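Local coordinates for L-lysine 6-monooxygenase involved in desferrioxamine biosynthesis (Erwinia amylovora CFBP1430, PDB 5O8P), which acts as an FAD-containing, NADP(H)-linked cadaverine monooxygenase in the biosynthesis of desferrioxamine siderophores, probably hydroxylating one amine of the diamine, at residues L155-G160 against A348-I353; Q355-D360 against Y371-H376; N6-F11 against L151-V156. All blocks are in the same frame, centred on the assembly; numbering follows the deposited sequence.

Interaction 1 (L155-G160 against A348-I353); sequences LVLGTG and AFVEGI. With FAD (flavin-adenine dinucleotide), chain C.
The hydroxyl OG1 of T159 lies between an aromatic edge and the cofactor, 3.9 Å from CZ of F349 and 3.7 Å from N7A of the FAD adenine. CG2 of T159 also faces the adenine, near C8A and N7A. The F349 ring is met along its rim: CD2 of L157 lies 3.8 Å from CE1, near the ring plane, while the adenine amine N6A is 3.5 Å from CE2. CG of F349 sits between its own backbone N and carbonyl carbon (chi1 65°), a setting that sends the ring across from the 3-10 segment that begins at A348 toward L157 and T159. The other branch of L157, CD1, meets CG2 of V350 at 4.1 Å, and L155 CD1 approaches I353 CD1 more loosely, at 4.5 Å. No hydrogen bond joins the two segments, and the buried contact is apolar apart from the T159 hydroxyl. I14, V123 and V126 also touch F349. G158 and G160 carry the backbone past the FAD ribose and diphosphate. This second glycine-containing loop, distinct from the glycine-rich turn after strand 8-14, is consistent with the ATG-like motif of related flavoprotein monooxygenases; F349 borders the pocket's adenine end.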
loop_
_atom_site.group_PDB
_atom_site.type_symbol
_atom_site.label_atom_id
_atom_site.label_comp_id
_atom_site.label_asym_id
_atom_site.label_seq_id
_atom_site.Cartn_x
_atom_site.Cartn_y
_atom_site.Cartn_z
ATOM N N LEU B 155 -33.708 22.872 22.041
ATOM C CA LEU B 155 -33.662 21.434 21.765
ATOM C C LEU B 155 -32.658 21.124 20.664
ATOM O O LEU B 155 -32.478 21.914 19.739
ATOM C CB LEU B 155 -35.038 20.965 21.297
ATOM C CG LEU B 155 -36.209 21.244 22.221
ATOM C CD1 LEU B 155 -37.508 20.934 21.501
ATOM C CD2 LEU B 155 -36.052 20.423 23.486
ATOM N N VAL B 156 -32.025 19.966 20.743
ATOM C CA VAL B 156 -31.182 19.487 19.653
ATOM C C VAL B 156 -31.588 18.037 19.386
ATOM O O VAL B 156 -31.387 17.148 20.225
ATOM C CB VAL B 156 -29.661 19.740 19.900
ATOM C CG1 VAL B 156 -29.343 19.899 21.374
ATOM C CG2 VAL B 156 -28.767 18.658 19.298
ATOM N N LEU B 157 -32.173 17.828 18.203
ATOM C CA LEU B 157 -32.768 16.546 17.806
ATOM C C LEU B 157 -31.745 15.648 17.105
ATOM O O LEU B 157 -31.462 15.829 15.929
ATOM C CB LEU B 157 -33.976 16.794 16.894
ATOM C CG LEU B 157 -35.035 17.769 17.418
ATOM C CD1 LEU B 157 -36.193 17.931 16.449
ATOM C CD2 LEU B 157 -35.560 17.357 18.776
ATOM N N GLY B 158 -31.177 14.697 17.844
ATOM C CA GLY B 158 -30.244 13.716 17.301
ATOM C C GLY B 158 -30.859 12.331 17.253
ATOM O O GLY B 158 -30.204 11.352 17.598
ATOM N N THR B 159 -32.118 12.285 16.814
ATOM C CA THR B 159 -32.988 11.104 16.830
ATOM C C THR B 159 -32.458 10.005 15.904
ATOM O O THR B 159 -32.615 8.828 16.180
ATOM C CB THR B 159 -34.445 11.526 16.417
ATOM O OG1 THR B 159 -35.196 11.830 17.601
ATOM C CG2 THR B 159 -35.217 10.469 15.613
ATOM N N GLY B 160 -31.845 10.407 14.802
ATOM C CA GLY B 160 -31.338 9.466 13.833
ATOM C C GLY B 160 -32.388 8.981 12.858
ATOM O O GLY B 160 -33.584 9.262 13.026
ATOM N N ALA B 348 -42.516 11.260 15.877
ATOM C CA ALA B 348 -43.893 11.531 16.253
ATOM C C ALA B 348 -44.028 12.802 17.096
ATOM O O ALA B 348 -44.908 13.622 16.827
ATOM C CB ALA B 348 -44.469 10.339 16.991
ATOM N N PHE B 349 -43.132 12.980 18.077
ATOM C CA PHE B 349 -43.207 14.124 18.999
ATOM C C PHE B 349 -43.154 15.524 18.371
ATOM O O PHE B 349 -43.652 16.485 18.952
ATOM C CB PHE B 349 -42.170 14.005 20.131
ATOM C CG PHE B 349 -40.727 14.068 19.693
ATOM C CD1 PHE B 349 -40.134 15.273 19.326
ATOM C CD2 PHE B 349 -39.940 12.925 19.713
ATOM C CE1 PHE B 349 -38.798 15.322 18.947
ATOM C CE2 PHE B 349 -38.598 12.967 19.340
ATOM C CZ PHE B 349 -38.025 14.164 18.958
ATOM N N VAL B 350 -42.560 15.630 17.188
ATOM C CA VAL B 350 -42.432 16.905 16.488
ATOM C C VAL B 350 -43.795 17.496 16.056
ATOM O O VAL B 350 -43.887 18.705 15.819
ATOM C CB VAL B 350 -41.427 16.768 15.310
ATOM C CG1 VAL B 350 -41.388 18.021 14.434
ATOM C CG2 VAL B 350 -40.026 16.488 15.850
ATOM N N GLU B 351 -44.847 16.670 15.977
ATOM C CA GLU B 351 -46.231 17.163 15.762
ATOM C C GLU B 351 -46.599 18.348 16.654
ATOM O O GLU B 351 -47.236 19.296 16.202
ATOM C CB GLU B 351 -47.278 16.059 16.007
ATOM C CG GLU B 351 -47.568 15.143 14.819
ATOM C CD GLU B 351 -48.951 14.466 14.892
ATOM O OE1 GLU B 351 -49.860 15.003 15.565
ATOM O OE2 GLU B 351 -49.141 13.400 14.263
ATOM N N GLY B 352 -46.196 18.291 17.921
ATOM C CA GLY B 352 -46.506 19.349 18.875
ATOM C C GLY B 352 -45.825 20.699 18.666
ATOM O O GLY B 352 -46.215 21.689 19.296
ATOM N N ILE B 353 -44.811 20.755 17.804
ATOM C CA ILE B 353 -44.156 22.021 17.476
ATOM C C ILE B 353 -44.125 22.280 15.967
ATOM O O ILE B 353 -43.240 22.966 15.477
ATOM C CB ILE B 353 -42.743 22.106 18.119
ATOM C CG1 ILE B 353 -41.824 20.973 17.654
ATOM C CG2 ILE B 353 -42.855 22.072 19.633
ATOM C CD1 ILE B 353 -40.379 21.151 18.087
HETATM P PA FAD C . -28.460 6.845 15.900
HETATM O O1A FAD C . -27.791 5.523 16.228
HETATM O O2A FAD C . -29.615 6.868 14.928
HETATM O O5B FAD C . -28.927 7.449 17.324
HETATM C C5B FAD C . -30.279 7.794 17.608
HETATM C C4B FAD C . -30.695 7.455 19.034
HETATM O O4B FAD C . -31.872 8.205 19.374
HETATM C C3B FAD C . -31.059 5.985 19.205
HETATM O O3B FAD C . -30.410 5.481 20.381
HETATM C C2B FAD C . -32.585 5.972 19.289
HETATM O O2B FAD C . -33.120 4.927 20.108
HETATM C C1B FAD C . -32.880 7.329 19.900
HETATM N N9A FAD C . -34.262 7.849 19.711
HETATM C C8A FAD C . -34.979 7.962 18.573
HETATM N N7A FAD C . -36.206 8.493 18.835
HETATM C C5A FAD C . -36.282 8.728 20.163
HETATM C C6A FAD C . -37.282 9.273 21.123
HETATM N N6A FAD C . -38.500 9.693 20.703
HETATM N N1A FAD C . -36.938 9.341 22.436
HETATM C C2A FAD C . -35.732 8.928 22.884
HETATM N N3A FAD C . -34.788 8.419 22.071
HETATM C C4A FAD C . -34.995 8.299 20.731
HETATM N N1 FAD C . -20.586 7.060 9.326
HETATM C C2 FAD C . -19.252 7.316 9.383
HETATM O O2 FAD C . -18.877 8.506 9.294
HETATM N N3 FAD C . -18.333 6.336 9.539
HETATM C C4 FAD C . -18.684 5.041 9.640
HETATM O O4 FAD C . -17.818 4.156 9.777
HETATM C C4X FAD C . -20.122 4.678 9.586
HETATM N N5 FAD C . -20.540 3.397 9.686
HETATM C C5X FAD C . -21.860 3.099 9.630
HETATM C C6 FAD C . -22.231 1.761 9.736
HETATM C C7 FAD C . -23.569 1.378 9.689
HETATM C C7M FAD C . -23.946 -0.079 9.802
HETATM C C8 FAD C . -24.617 2.426 9.522
HETATM C C8M FAD C . -26.071 2.039 9.468
HETATM C C9 FAD C . -24.256 3.770 9.412
HETATM C C9A FAD C . -22.908 4.171 9.459
HETATM N N10 FAD C . -22.486 5.540 9.355
HETATM C C10 FAD C . -21.088 5.801 9.413
HETATM C "C1'" FAD C . -23.421 6.688 9.194
HETATM C "C2'" FAD C . -23.787 7.352 10.542
HETATM O "O2'" FAD C . -22.602 7.569 11.335
HETATM C "C3'" FAD C . -24.821 6.562 11.366
HETATM O "O3'" FAD C . -26.050 6.429 10.634
HETATM C "C4'" FAD C . -25.131 7.199 12.727
HETATM O "O4'" FAD C . -25.575 6.186 13.637
HETATM C "C5'" FAD C . -26.201 8.285 12.643
HETATM O "O5'" FAD C . -26.061 9.163 13.762
HETATM P P FAD C . -27.260 9.348 14.807
HETATM O O1P FAD C . -26.784 10.275 15.905
HETATM O O2P FAD C . -28.431 9.736 13.948
HETATM O O3P FAD C . -27.270 7.816 15.358
#

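Interaction 2 (Q355-D360 against Y371-H376); sequences QRIQWD and YSIDRH
The backbones of 355-360 and 371-376 meet at I357 and D374, whose CA atoms are 4.5 Å apart, and the touching parts run at 104° to each other. Both belong to the long connection between strands 342-343 and 379-381, and the second turns by an Asx turn, in which D374 OD2 accepts from the backbone N of H376. The other carboxylate oxygen, OD1, takes the backbone N-H groups of Q378 and V379, so the aspartate holds the chain that enters strand 379-381. Across the contact, Q358 N donates to I373 O at 2.7 Å in a nearly straight bond. The side chain of Q358 then reaches over D374: NE2 gives a second bond, to D374 O at 2.9 Å, with the donor well above the carbonyl plane although the oxygen lies in the plane of the amide. I357 and I373 lie side by side pointing the same way, their CD1 atoms 3.8 Å apart, and CG2 of I357 rests over one face of the W359 ring. R356 is bent at chi2 and chi3, which brings its NH2 to 3.9 Å from ND1 of H376, with the guanidinium and imidazole planes only 17° apart. The guanidinium has further partners beyond the two segments: NE hydrogen-bonds to Y135 OH, and the charge lies in a cation-pi contact with Y128, tying the loop to the neighbouring antiparallel strands. R375, by contrast, is extended from CG to NE (chi3 178°) and runs back along the first segment. CG of Q358 packs 3.7 Å from CG of R375 and lies over one guanidinium face, while R375 NH1 donates to Q355 O at 2.9 Å.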
loop_
_atom_site.group_PDB
_atom_site.type_symbol
_atom_site.label_atom_id
_atom_site.label_comp_id
_atom_site.label_asym_id
_atom_site.label_seq_id
_atom_site.Cartn_x
_atom_site.Cartn_y
_atom_site.Cartn_z
ATOM N N GLN B 355 -46.144 24.207 14.052
ATOM C CA GLN B 355 -46.267 25.636 13.781
ATOM C C GLN B 355 -44.965 26.441 14.066
ATOM O O GLN B 355 -44.749 27.477 13.442
ATOM C CB GLN B 355 -47.541 26.237 14.461
ATOM C CG GLN B 355 -47.461 26.696 15.933
ATOM C CD GLN B 355 -47.392 25.569 16.982
ATOM O OE1 GLN B 355 -47.614 24.388 16.679
ATOM N NE2 GLN B 355 -47.031 25.939 18.210
ATOM N N ARG B 356 -44.091 25.944 14.942
ATOM C CA ARG B 356 -42.819 26.616 15.299
ATOM C C ARG B 356 -41.631 26.285 14.376
ATOM O O ARG B 356 -40.543 26.867 14.533
ATOM C CB ARG B 356 -42.361 26.228 16.711
ATOM C CG ARG B 356 -43.373 26.233 17.827
ATOM C CD ARG B 356 -43.370 27.490 18.667
ATOM N NE ARG B 356 -42.043 28.028 19.006
ATOM C CZ ARG B 356 -41.828 29.310 19.316
ATOM N NH1 ARG B 356 -42.820 30.203 19.358
ATOM N NH2 ARG B 356 -40.602 29.721 19.587
ATOM N N ILE B 357 -41.830 25.359 13.434
ATOM C CA ILE B 357 -40.769 24.845 12.579
ATOM C C ILE B 357 -40.908 25.443 11.175
ATOM O O ILE B 357 -42.023 25.556 10.661
ATOM C CB ILE B 357 -40.825 23.303 12.547
ATOM C CG1 ILE B 357 -40.237 22.765 13.854
ATOM C CG2 ILE B 357 -40.084 22.730 11.346
ATOM C CD1 ILE B 357 -40.394 21.272 14.059
ATOM N N GLN B 358 -39.778 25.811 10.566
ATOM C CA GLN B 358 -39.768 26.303 9.188
ATOM C C GLN B 358 -39.759 25.106 8.248
ATOM O O GLN B 358 -38.823 24.307 8.284
ATOM C CB GLN B 358 -38.540 27.178 8.917
ATOM C CG GLN B 358 -38.404 28.361 9.849
ATOM C CD GLN B 358 -37.383 29.371 9.374
ATOM O OE1 GLN B 358 -37.502 29.897 8.280
ATOM N NE2 GLN B 358 -36.391 29.662 10.206
ATOM N N TRP B 359 -40.802 24.976 7.433
ATOM C CA TRP B 359 -40.892 23.897 6.447
ATOM C C TRP B 359 -40.615 24.450 5.053
ATOM O O TRP B 359 -40.983 25.583 4.755
ATOM C CB TRP B 359 -42.275 23.239 6.502
ATOM C CG TRP B 359 -42.637 22.728 7.883
ATOM C CD1 TRP B 359 -43.271 23.421 8.868
ATOM C CD2 TRP B 359 -42.366 21.420 8.425
ATOM N NE1 TRP B 359 -43.413 22.635 9.981
ATOM C CE2 TRP B 359 -42.873 21.400 9.735
ATOM C CE3 TRP B 359 -41.759 20.261 7.921
ATOM C CZ2 TRP B 359 -42.782 20.269 10.560
ATOM C CZ3 TRP B 359 -41.657 19.136 8.749
ATOM C CH2 TRP B 359 -42.171 19.152 10.048
ATOM N N ASP B 360 -39.950 23.657 4.217
ATOM C CA ASP B 360 -39.659 24.045 2.830
ATOM C C ASP B 360 -40.731 23.487 1.894
ATOM O O ASP B 360 -41.669 22.830 2.351
ATOM C CB ASP B 360 -38.227 23.621 2.420
ATOM C CG ASP B 360 -38.035 22.105 2.309
ATOM O OD1 ASP B 360 -38.998 21.335 2.505
ATOM O OD2 ASP B 360 -36.901 21.677 2.000
ATOM N N TYR B 371 -27.896 24.923 11.550
ATOM C CA TYR B 371 -28.559 23.643 11.841
ATOM C C TYR B 371 -29.891 23.793 12.608
ATOM O O TYR B 371 -30.438 22.798 13.102
ATOM C CB TYR B 371 -27.590 22.650 12.527
ATOM C CG TYR B 371 -26.316 22.460 11.730
ATOM C CD1 TYR B 371 -26.261 21.518 10.708
ATOM C CD2 TYR B 371 -25.185 23.246 11.961
ATOM C CE1 TYR B 371 -25.121 21.340 9.940
ATOM C CE2 TYR B 371 -24.029 23.091 11.201
ATOM C CZ TYR B 371 -23.992 22.145 10.177
ATOM O OH TYR B 371 -22.838 21.990 9.416
ATOM N N SER B 372 -30.433 25.017 12.643
ATOM C CA SER B 372 -31.677 25.304 13.330
ATOM C C SER B 372 -32.876 25.139 12.387
ATOM O O SER B 372 -32.760 25.411 11.193
ATOM C CB SER B 372 -31.639 26.717 13.928
ATOM O OG SER B 372 -31.901 27.715 12.958
ATOM N N ILE B 373 -34.014 24.696 12.938
ATOM C CA ILE B 373 -35.248 24.488 12.145
ATOM C C ILE B 373 -36.412 25.389 12.575
ATOM O O ILE B 373 -37.473 25.377 11.946
ATOM C CB ILE B 373 -35.673 22.989 12.048
ATOM C CG1 ILE B 373 -36.205 22.457 13.383
ATOM C CG2 ILE B 373 -34.511 22.157 11.525
ATOM C CD1 ILE B 373 -36.627 20.996 13.353
ATOM N N ASP B 374 -36.205 26.194 13.608
ATOM C CA ASP B 374 -37.214 27.148 14.061
ATOM C C ASP B 374 -36.834 28.544 13.582
ATOM O O ASP B 374 -35.836 28.714 12.867
ATOM C CB ASP B 374 -37.338 27.112 15.588
ATOM C CG ASP B 374 -36.091 27.609 16.287
ATOM O OD1 ASP B 374 -35.010 27.055 15.983
ATOM O OD2 ASP B 374 -36.164 28.542 17.130
ATOM N N ARG B 375 -37.633 29.528 13.988
ATOM C CA ARG B 375 -37.435 30.915 13.591
ATOM C C ARG B 375 -36.646 31.741 14.614
ATOM O O ARG B 375 -36.549 32.961 14.456
ATOM C CB ARG B 375 -38.800 31.559 13.323
ATOM C CG ARG B 375 -39.655 30.799 12.323
ATOM C CD ARG B 375 -40.994 31.471 12.079
ATOM N NE ARG B 375 -41.766 30.743 11.068
ATOM C CZ ARG B 375 -42.479 29.630 11.277
ATOM N NH1 ARG B 375 -42.563 29.055 12.475
ATOM N NH2 ARG B 375 -43.125 29.072 10.258
ATOM N N HIS B 376 -36.083 31.099 15.648
ATOM C CA HIS B 376 -35.393 31.810 16.742
ATOM C C HIS B 376 -34.103 31.142 17.274
ATOM O O HIS B 376 -33.646 31.486 18.362
ATOM C CB HIS B 376 -36.373 32.045 17.910
ATOM C CG HIS B 376 -37.598 32.824 17.536
ATOM N ND1 HIS B 376 -38.804 32.222 17.236
ATOM C CD2 HIS B 376 -37.802 34.156 17.404
ATOM C CE1 HIS B 376 -39.700 33.143 16.940
ATOM N NE2 HIS B 376 -39.116 34.326 17.032
#

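Interaction 3 (N6-F11 against L151-V156); sequences NTIYDF and LAHRLV
One face of the H153 imidazole carries CD1 of I8, a CH-pi contact 3.6 Å from the ring centroid and 22° off the ring normal. With CG1 of I8 anti to the backbone N (chi1 -162°), the chain reaches across to this ring, and CG1 itself passes 4.0 Å from CB of L151. The Y9 ring has L151 O in its plane at one edge and T7 OG1 above one face. The guanidinium of R154 has CB of its neighbour H153 over a face; its NE donates to D10 O at 3.0 Å, a bent bond tilted from both the guanidinium and carbonyl planes. The carboxylate of D10 lies alongside the arginine, OD1 4.1 Å from NH2, beyond salt-bridge range, while its OD2 accepts from the backbone N of N34. F11 crosses V156, CD2 coming to 3.5 Å from CG1. Two backbone bonds set the parallel pairing of Y9 with A152: Y9 N to L151 O at 3.0 Å, and H153 N to Y9 O at 3.1 Å. The 151-156 segment spans the end of strand 147-152, which pairs antiparallel with 134-141, and the start of strand 155-157, while 8-14 lies parallel to both. Helix 399-410 packs against this part of the sheet, I410 touching F11 and R154, and L406 touching V156.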
loop_
_atom_site.group_PDB
_atom_site.type_symbol
_atom_site.label_atom_id
_atom_site.label_comp_id
_atom_site.label_asym_id
_atom_site.label_seq_id
_atom_site.Cartn_x
_atom_site.Cartn_y
_atom_site.Cartn_z
ATOM N N ASN B 6 -39.287 21.582 36.865
ATOM C CA ASN B 6 -38.560 22.179 38.030
ATOM C C ASN B 6 -37.418 23.117 37.575
ATOM O O ASN B 6 -37.613 24.335 37.536
ATOM C CB ASN B 6 -38.069 21.054 38.971
ATOM C CG ASN B 6 -37.337 21.573 40.198
ATOM O OD1 ASN B 6 -37.845 22.443 40.900
ATOM N ND2 ASN B 6 -36.142 21.026 40.477
ATOM N N THR B 7 -36.254 22.569 37.185
ATOM C CA THR B 7 -35.115 23.381 36.688
ATOM C C THR B 7 -35.149 23.455 35.161
ATOM O O THR B 7 -35.258 22.419 34.505
ATOM C CB THR B 7 -33.735 22.836 37.143
ATOM O OG1 THR B 7 -33.271 21.823 36.246
ATOM C CG2 THR B 7 -33.773 22.259 38.571
ATOM N N ILE B 8 -35.029 24.653 34.592
ATOM C CA ILE B 8 -35.015 24.803 33.131
ATOM C C ILE B 8 -33.605 24.558 32.569
ATOM O O ILE B 8 -32.637 25.076 33.084
ATOM C CB ILE B 8 -35.578 26.172 32.666
ATOM C CG1 ILE B 8 -35.946 26.108 31.177
ATOM C CG2 ILE B 8 -34.606 27.340 32.908
ATOM C CD1 ILE B 8 -36.768 27.283 30.683
ATOM N N TYR B 9 -33.499 23.751 31.523
ATOM C CA TYR B 9 -32.196 23.409 30.933
ATOM C C TYR B 9 -31.842 24.418 29.840
ATOM O O TYR B 9 -32.735 25.017 29.201
ATOM C CB TYR B 9 -32.207 21.976 30.384
ATOM C CG TYR B 9 -32.145 20.914 31.457
ATOM C CD1 TYR B 9 -30.915 20.490 31.975
ATOM C CD2 TYR B 9 -33.315 20.329 31.967
ATOM C CE1 TYR B 9 -30.850 19.515 32.957
ATOM C CE2 TYR B 9 -33.258 19.354 32.955
ATOM C CZ TYR B 9 -32.027 18.956 33.448
ATOM O OH TYR B 9 -31.953 17.980 34.412
ATOM N N ASP B 10 -30.539 24.604 29.612
ATOM C CA ASP B 10 -30.061 25.493 28.532
ATOM C C ASP B 10 -30.369 24.863 27.190
ATOM O O ASP B 10 -30.765 25.553 26.238
ATOM C CB ASP B 10 -28.566 25.792 28.660
ATOM C CG ASP B 10 -28.246 26.723 29.827
ATOM O OD1 ASP B 10 -28.868 27.810 29.933
ATOM O OD2 ASP B 10 -27.360 26.369 30.645
ATOM N N PHE B 11 -30.156 23.550 27.125
ATOM C CA PHE B 11 -30.629 22.739 26.020
ATOM C C PHE B 11 -30.906 21.306 26.469
ATOM O O PHE B 11 -30.316 20.828 27.450
ATOM C CB PHE B 11 -29.608 22.746 24.875
ATOM C CG PHE B 11 -28.398 21.896 25.131
ATOM C CD1 PHE B 11 -27.342 22.378 25.878
ATOM C CD2 PHE B 11 -28.324 20.605 24.628
ATOM C CE1 PHE B 11 -26.215 21.591 26.113
ATOM C CE2 PHE B 11 -27.215 19.810 24.869
ATOM C CZ PHE B 11 -26.150 20.303 25.607
ATOM N N LEU B 151 -38.048 20.866 31.013
ATOM C CA LEU B 151 -38.147 22.212 30.474
ATOM C C LEU B 151 -36.815 22.607 29.886
ATOM O O LEU B 151 -35.766 22.197 30.393
ATOM C CB LEU B 151 -38.556 23.169 31.583
ATOM C CG LEU B 151 -39.981 22.915 32.076
ATOM C CD1 LEU B 151 -40.237 23.483 33.468
ATOM C CD2 LEU B 151 -40.967 23.453 31.054
ATOM N N ALA B 152 -36.854 23.383 28.802
ATOM C CA ALA B 152 -35.621 23.783 28.114
ATOM C C ALA B 152 -35.812 24.915 27.121
ATOM O O ALA B 152 -36.822 24.984 26.405
ATOM C CB ALA B 152 -35.006 22.592 27.392
ATOM N N HIS B 153 -34.805 25.779 27.059
ATOM C CA HIS B 153 -34.806 26.908 26.134
ATOM C C HIS B 153 -34.561 26.461 24.700
ATOM O O HIS B 153 -35.130 27.036 23.754
ATOM C CB HIS B 153 -33.758 27.937 26.552
ATOM C CG HIS B 153 -34.094 28.648 27.828
ATOM N ND1 HIS B 153 -35.011 29.678 27.874
ATOM C CD2 HIS B 153 -33.645 28.478 29.098
ATOM C CE1 HIS B 153 -35.110 30.113 29.118
ATOM N NE2 HIS B 153 -34.297 29.398 29.881
ATOM N N ARG B 154 -33.716 25.437 24.556
ATOM C CA ARG B 154 -33.314 24.919 23.270
ATOM C C ARG B 154 -33.360 23.395 23.211
ATOM O O ARG B 154 -33.066 22.704 24.188
ATOM C CB ARG B 154 -31.888 25.380 22.990
ATOM C CG ARG B 154 -31.725 26.885 22.840
ATOM C CD ARG B 154 -30.278 27.279 22.856
ATOM N NE ARG B 154 -29.909 27.572 24.234
ATOM C CZ ARG B 154 -29.843 28.784 24.774
ATOM N NH1 ARG B 154 -30.100 29.878 24.054
ATOM N NH2 ARG B 154 -29.506 28.900 26.062
ATOM N N LEU B 155 -33.708 22.872 22.041
ATOM C CA LEU B 155 -33.662 21.434 21.765
ATOM C C LEU B 155 -32.658 21.124 20.664
ATOM O O LEU B 155 -32.478 21.914 19.739
ATOM C CB LEU B 155 -35.038 20.965 21.297
ATOM C CG LEU B 155 -36.209 21.244 22.221
ATOM C CD1 LEU B 155 -37.508 20.934 21.501
ATOM C CD2 LEU B 155 -36.052 20.423 23.486
ATOM N N VAL B 156 -32.025 19.966 20.743
ATOM C CA VAL B 156 -31.182 19.487 19.653
ATOM C C VAL B 156 -31.588 18.037 19.386
ATOM O O VAL B 156 -31.387 17.148 20.225
ATOM C CB VAL B 156 -29.661 19.740 19.900
ATOM C CG1 VAL B 156 -29.343 19.899 21.374
ATOM C CG2 VAL B 156 -28.767 18.658 19.298
#

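In the fold
From the N terminus, interaction 3 comes first: the opening strand 8-14 is joined by 151-156 after 139 intervening residues, including helix 18-27 and then strand 35-38, which belongs to the same mixed sheet. Interaction 1 begins on the stretch where interaction 3 ends: L155 and V156 belong to the segments of both, L155 touching in interaction 1 and V156 in interaction 3. Its partner 348-353 arrives after the whole five-stranded parallel sheet. Interaction 2 follows in series, closing a ten-residue loop between 355-360 and 371-376; none nests or crosses. Interactions 1 and 2 touch through V350 and I357, so the segments before strand 379-381 pack onto the FAD-binding sheet that interaction 3 helps assemble.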